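PDB 4KB5: membrane-anchored mycosin mycp1, which acts as a subtilisin-like serine protease that cleaves EspB and may help regulate ESX-1 secretion and virulence. Local coordinates for residues G157-L162 / R189-T194; S161-V166 / G197-Y202. One frame throughout, in Å; residues are numbered along the deposited sequence.

Contact 1: residues G157-L162 / R189-T194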
# COMPACT_ATOMS: atom_id res chain seq x y z
N GLY A 157 -4.43 15.28 9.67
CA GLY A 157 -4.47 15.98 8.38
C GLY A 157 -4.19 14.99 7.25
O GLY A 157 -4.88 14.99 6.23
N SER A 158 -3.20 14.13 7.46
CA SER A 158 -2.86 13.12 6.48
C SER A 158 -4.03 12.15 6.23
O SER A 158 -4.37 11.86 5.08
CB SER A 158 -1.60 12.39 6.90
OG SER A 158 -1.25 11.46 5.90
N ILE A 159 -4.66 11.69 7.32
CA ILE A 159 -5.88 10.86 7.22
C ILE A 159 -7.00 11.51 6.41
O ILE A 159 -7.60 10.87 5.54
CB ILE A 159 -6.39 10.42 8.64
CG1 ILE A 159 -5.56 9.23 9.12
CG2 ILE A 159 -7.87 10.04 8.60
CD1 ILE A 159 -5.56 9.01 10.62
N ARG A 160 -7.29 12.78 6.69
CA ARG A 160 -8.34 13.48 5.95
C ARG A 160 -8.00 13.69 4.48
O ARG A 160 -8.89 13.59 3.62
CB ARG A 160 -8.69 14.83 6.61
CG ARG A 160 -9.44 14.70 7.94
CD ARG A 160 -9.90 16.06 8.48
NE ARG A 160 -8.78 16.98 8.67
CZ ARG A 160 -8.08 17.09 9.80
NH1 ARG A 160 -8.37 16.35 10.86
NH2 ARG A 160 -7.08 17.95 9.87
N SER A 161 -6.74 13.98 4.17
CA SER A 161 -6.38 14.12 2.74
C SER A 161 -6.39 12.76 2.04
O SER A 161 -6.82 12.66 0.90
CB SER A 161 -5.06 14.86 2.55
OG SER A 161 -3.98 14.11 3.07
N LEU A 162 -5.96 11.71 2.74
CA LEU A 162 -6.03 10.35 2.17
C LEU A 162 -7.45 9.99 1.73
O LEU A 162 -7.68 9.51 0.61
CB LEU A 162 -5.49 9.32 3.15
CG LEU A 162 -5.56 7.87 2.63
CD1 LEU A 162 -4.67 7.68 1.40
CD2 LEU A 162 -5.16 6.90 3.74
N ARG A 189 -5.04 8.35 21.91
CA ARG A 189 -5.32 9.51 21.06
C ARG A 189 -6.29 9.16 19.94
O ARG A 189 -5.90 8.64 18.91
CB ARG A 189 -4.03 10.05 20.45
CG ARG A 189 -4.28 11.13 19.41
CD ARG A 189 -3.21 11.14 18.32
NE ARG A 189 -1.89 11.47 18.84
CZ ARG A 189 -1.50 12.68 19.22
NH1 ARG A 189 -2.34 13.71 19.16
NH2 ARG A 189 -0.27 12.87 19.66
N ARG A 190 -7.57 9.49 20.14
CA ARG A 190 -8.60 9.19 19.15
C ARG A 190 -8.70 10.28 18.08
O ARG A 190 -8.95 11.45 18.38
CB ARG A 190 -9.95 9.00 19.83
CD ARG A 190 -9.08 6.65 19.94
NE ARG A 190 -9.55 5.77 18.87
CZ ARG A 190 -10.82 5.40 18.72
NH1 ARG A 190 -11.74 5.81 19.58
NH2 ARG A 190 -11.16 4.60 17.72
N ILE A 191 -8.53 9.87 16.82
CA ILE A 191 -8.67 10.77 15.68
C ILE A 191 -9.99 10.46 14.99
O ILE A 191 -10.37 9.30 14.84
CB ILE A 191 -7.49 10.61 14.69
CG1 ILE A 191 -6.22 11.23 15.28
CG2 ILE A 191 -7.81 11.22 13.33
CD1 ILE A 191 -4.95 10.83 14.55
N ASP A 192 -10.71 11.50 14.56
CA ASP A 192 -11.92 11.28 13.78
C ASP A 192 -11.56 10.83 12.34
O ASP A 192 -11.17 11.65 11.50
CB ASP A 192 -12.78 12.54 13.77
CG ASP A 192 -14.09 12.36 13.04
OD1 ASP A 192 -14.31 11.28 12.43
OD2 ASP A 192 -14.90 13.31 13.06
N GLU A 193 -11.70 9.52 12.10
CA GLU A 193 -11.35 8.87 10.84
C GLU A 193 -12.56 8.57 10.00
O GLU A 193 -12.45 7.80 9.04
CB GLU A 193 -10.73 7.51 11.12
CG GLU A 193 -9.26 7.50 11.42
CD GLU A 193 -8.65 6.13 11.22
OE1 GLU A 193 -7.68 5.81 11.94
OE2 GLU A 193 -9.16 5.36 10.35
N THR A 194 -13.72 9.10 10.37
CA THR A 194 -14.97 8.69 9.74
C THR A 194 -15.00 8.95 8.24
O THR A 194 -15.66 8.22 7.50
CB THR A 194 -16.23 9.29 10.42
OG1 THR A 194 -16.10 10.71 10.50
CG2 THR A 194 -16.43 8.74 11.83
O HOH W 1 -10.04 14.22 11.73
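Ile159, within helix 154-171, faces the irregular segment 189-194, and the two backbones come nearest at Ile159 and Glu193, whose CA atoms lie 6.9 Å apart. Two branches of the isoleucine do the touching. A chi1 of -80° sets CG1 beside the backbone N and turns CG2 anti to it, against the aliphatic part of Glu193, with Ile159 CG2 4.0 Å from Glu193 CG. The other branch ends in Ile159 CD1, which reaches Ile191 CG2 at 4.2 Å and also lies beside Glu193 OE1. The loop here connects strand 183-186 to helix 194-206, which packs with helix 154-171 beside the parallel sheet of the subtilase domain, away from the catalytic triad. Glu193 takes the N-cap position of helix 194-206, while Asp192 forms an Asx turn: its OD1 accepts Thr194 N at 3.1 Å and, through the syn lone pair, Thr194 OG1 at 2.7 Å. Glu193 is a buried residue whose carboxylate is held by Tyr185 at OE1 and by Tyr251, Ser247 and Trp250 at OE2, donors that probably stabilise its charge. Beside these side chains, a water in the guanidinium plane of Arg160 accepts from NH1 and donates to Asp192 O, and Asp20 forms a salt bridge with Arg160 NH2.

Contact 2: residues S161-V166 / G197-Y202; sequences SLARSV and GAAINY
Helices 154-171 and 194-206 of the subtilase domain pack side by side here; strand 176-179 of the parallel sheet follows the first in sequence, and helix 194-206 then leads on to the neighbouring strand 210-214, completing a beta-alpha-beta crossover. The short segments run nearly parallel, at an angle of 14° with their axes 8.4 Å apart, and meet through small residues. Ala199 points toward helix 154-171, and its CB lies 3.2 Å from the backbone oxygen Ala163 O. The same methyl is 4.1 Å from Ala163 CB and also touches Val166 CB, so it meets two residues about a helical turn apart. With CG1 of Val166 anti to its own backbone N (chi1 174°), that methyl rests against the Ala199 carbonyl, Val166 CG1 standing 3.7 Å from Ala199 O. Behind this interface, Ser165 OG folds back on its own helix to Leu162 O at 2.6 Å, in the carbonyl plane, and Leu162 O also accepts Val166 N. Val167 adds to the cover of Ala199, and Ala203 to that of Val166. No hydrogen bond joins the two segments; aliphatic carbons meet one another and the backbone instead, and Ala163 CA and Ala199 CA, 5.4 Å apart, mark a close approach through van der Waals packing.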
# COMPACT_ATOMS: atom_id res chain seq x y z
N SER A 161 -6.74 13.98 4.17
CA SER A 161 -6.38 14.12 2.74
C SER A 161 -6.39 12.76 2.04
O SER A 161 -6.82 12.66 0.90
CB SER A 161 -5.06 14.86 2.55
OG SER A 161 -3.98 14.11 3.07
N LEU A 162 -5.96 11.71 2.74
CA LEU A 162 -6.03 10.35 2.17
C LEU A 162 -7.45 9.99 1.73
O LEU A 162 -7.68 9.51 0.61
CB LEU A 162 -5.49 9.32 3.15
CG LEU A 162 -5.56 7.87 2.63
CD1 LEU A 162 -4.67 7.68 1.40
CD2 LEU A 162 -5.16 6.90 3.74
N ALA A 163 -8.41 10.27 2.61
CA ALA A 163 -9.83 10.03 2.32
C ALA A 163 -10.27 10.65 1.01
O ALA A 163 -10.93 10.01 0.18
CB ALA A 163 -10.71 10.53 3.48
N ARG A 164 -9.89 11.91 0.81
CA ARG A 164 -10.20 12.62 -0.43
C ARG A 164 -9.52 11.96 -1.62
O ARG A 164 -10.14 11.77 -2.67
CB ARG A 164 -9.78 14.08 -0.33
CG ARG A 164 -10.81 14.99 0.33
CD ARG A 164 -10.46 16.45 0.14
NE ARG A 164 -9.41 16.89 1.05
CZ ARG A 164 -8.19 17.24 0.68
NH1 ARG A 164 -7.85 17.20 -0.61
NH2 ARG A 164 -7.30 17.62 1.58
N SER A 165 -8.25 11.60 -1.46
CA SER A 165 -7.49 10.93 -2.54
C SER A 165 -8.11 9.60 -2.98
O SER A 165 -8.13 9.27 -4.18
CB SER A 165 -6.00 10.79 -2.17
OG SER A 165 -5.78 9.75 -1.22
N VAL A 166 -8.67 8.85 -2.02
CA VAL A 166 -9.35 7.59 -2.32
C VAL A 166 -10.63 7.82 -3.14
O VAL A 166 -10.87 7.12 -4.14
CB VAL A 166 -9.66 6.79 -1.02
CG1 VAL A 166 -10.50 5.55 -1.31
CG2 VAL A 166 -8.37 6.40 -0.32
N GLY A 197 -12.95 5.93 6.53
CA GLY A 197 -13.79 4.73 6.48
C GLY A 197 -14.87 4.86 5.42
O GLY A 197 -15.14 3.93 4.66
N ALA A 198 -15.50 6.04 5.35
CA ALA A 198 -16.53 6.28 4.33
C ALA A 198 -15.95 6.27 2.90
O ALA A 198 -16.56 5.73 1.97
CB ALA A 198 -17.27 7.59 4.62
N ALA A 199 -14.79 6.89 2.71
CA ALA A 199 -14.16 6.93 1.37
C ALA A 199 -13.80 5.51 0.89
O ALA A 199 -14.02 5.14 -0.28
CB ALA A 199 -12.93 7.83 1.40
N ILE A 200 -13.26 4.70 1.79
CA ILE A 200 -12.92 3.30 1.48
C ILE A 200 -14.16 2.49 1.06
O ILE A 200 -14.17 1.83 0.00
CB ILE A 200 -12.13 2.67 2.63
CG1 ILE A 200 -10.75 3.34 2.69
CG2 ILE A 200 -12.00 1.16 2.44
CD1 ILE A 200 -9.99 3.09 3.97
N ASN A 201 -15.22 2.57 1.86
CA ASN A 201 -16.49 1.92 1.53
C ASN A 201 -17.02 2.39 0.19
O ASN A 201 -17.48 1.59 -0.62
CB ASN A 201 -17.52 2.19 2.63
CG ASN A 201 -18.86 1.55 2.34
OD1 ASN A 201 -19.03 0.34 2.46
ND2 ASN A 201 -19.82 2.37 1.91
N TYR A 202 -16.96 3.70 -0.04
CA TYR A 202 -17.33 4.26 -1.34
C TYR A 202 -16.50 3.67 -2.50
O TYR A 202 -17.05 3.17 -3.49
CB TYR A 202 -17.20 5.80 -1.32
CG TYR A 202 -17.47 6.43 -2.67
CD1 TYR A 202 -18.77 6.51 -3.19
CD2 TYR A 202 -16.41 6.91 -3.45
CE1 TYR A 202 -19.01 7.07 -4.44
CE2 TYR A 202 -16.64 7.47 -4.70
CZ TYR A 202 -17.94 7.55 -5.19
OH TYR A 202 -18.15 8.10 -6.44

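Along the chain, helix 154-171 comes first and supplies one side of both contacts, 157-162 to contact 1 and 161-166 to contact 2, which share Ser161 and Leu162. The chain then passes through strand 176-179 of the parallel sheet and strand 183-186 before residues 189-194 return to the helix and close contact 1. Thr194, the last residue of that segment, already begins helix 194-206, whose residues 197-202 close contact 2. The loops cross, since both starting and closing segments come in the same order, so earlier pairs with earlier and later with later. With centres 10 Å apart, the contacts fasten helix 154-171 successively to the lead-in and the body of helix 194-206.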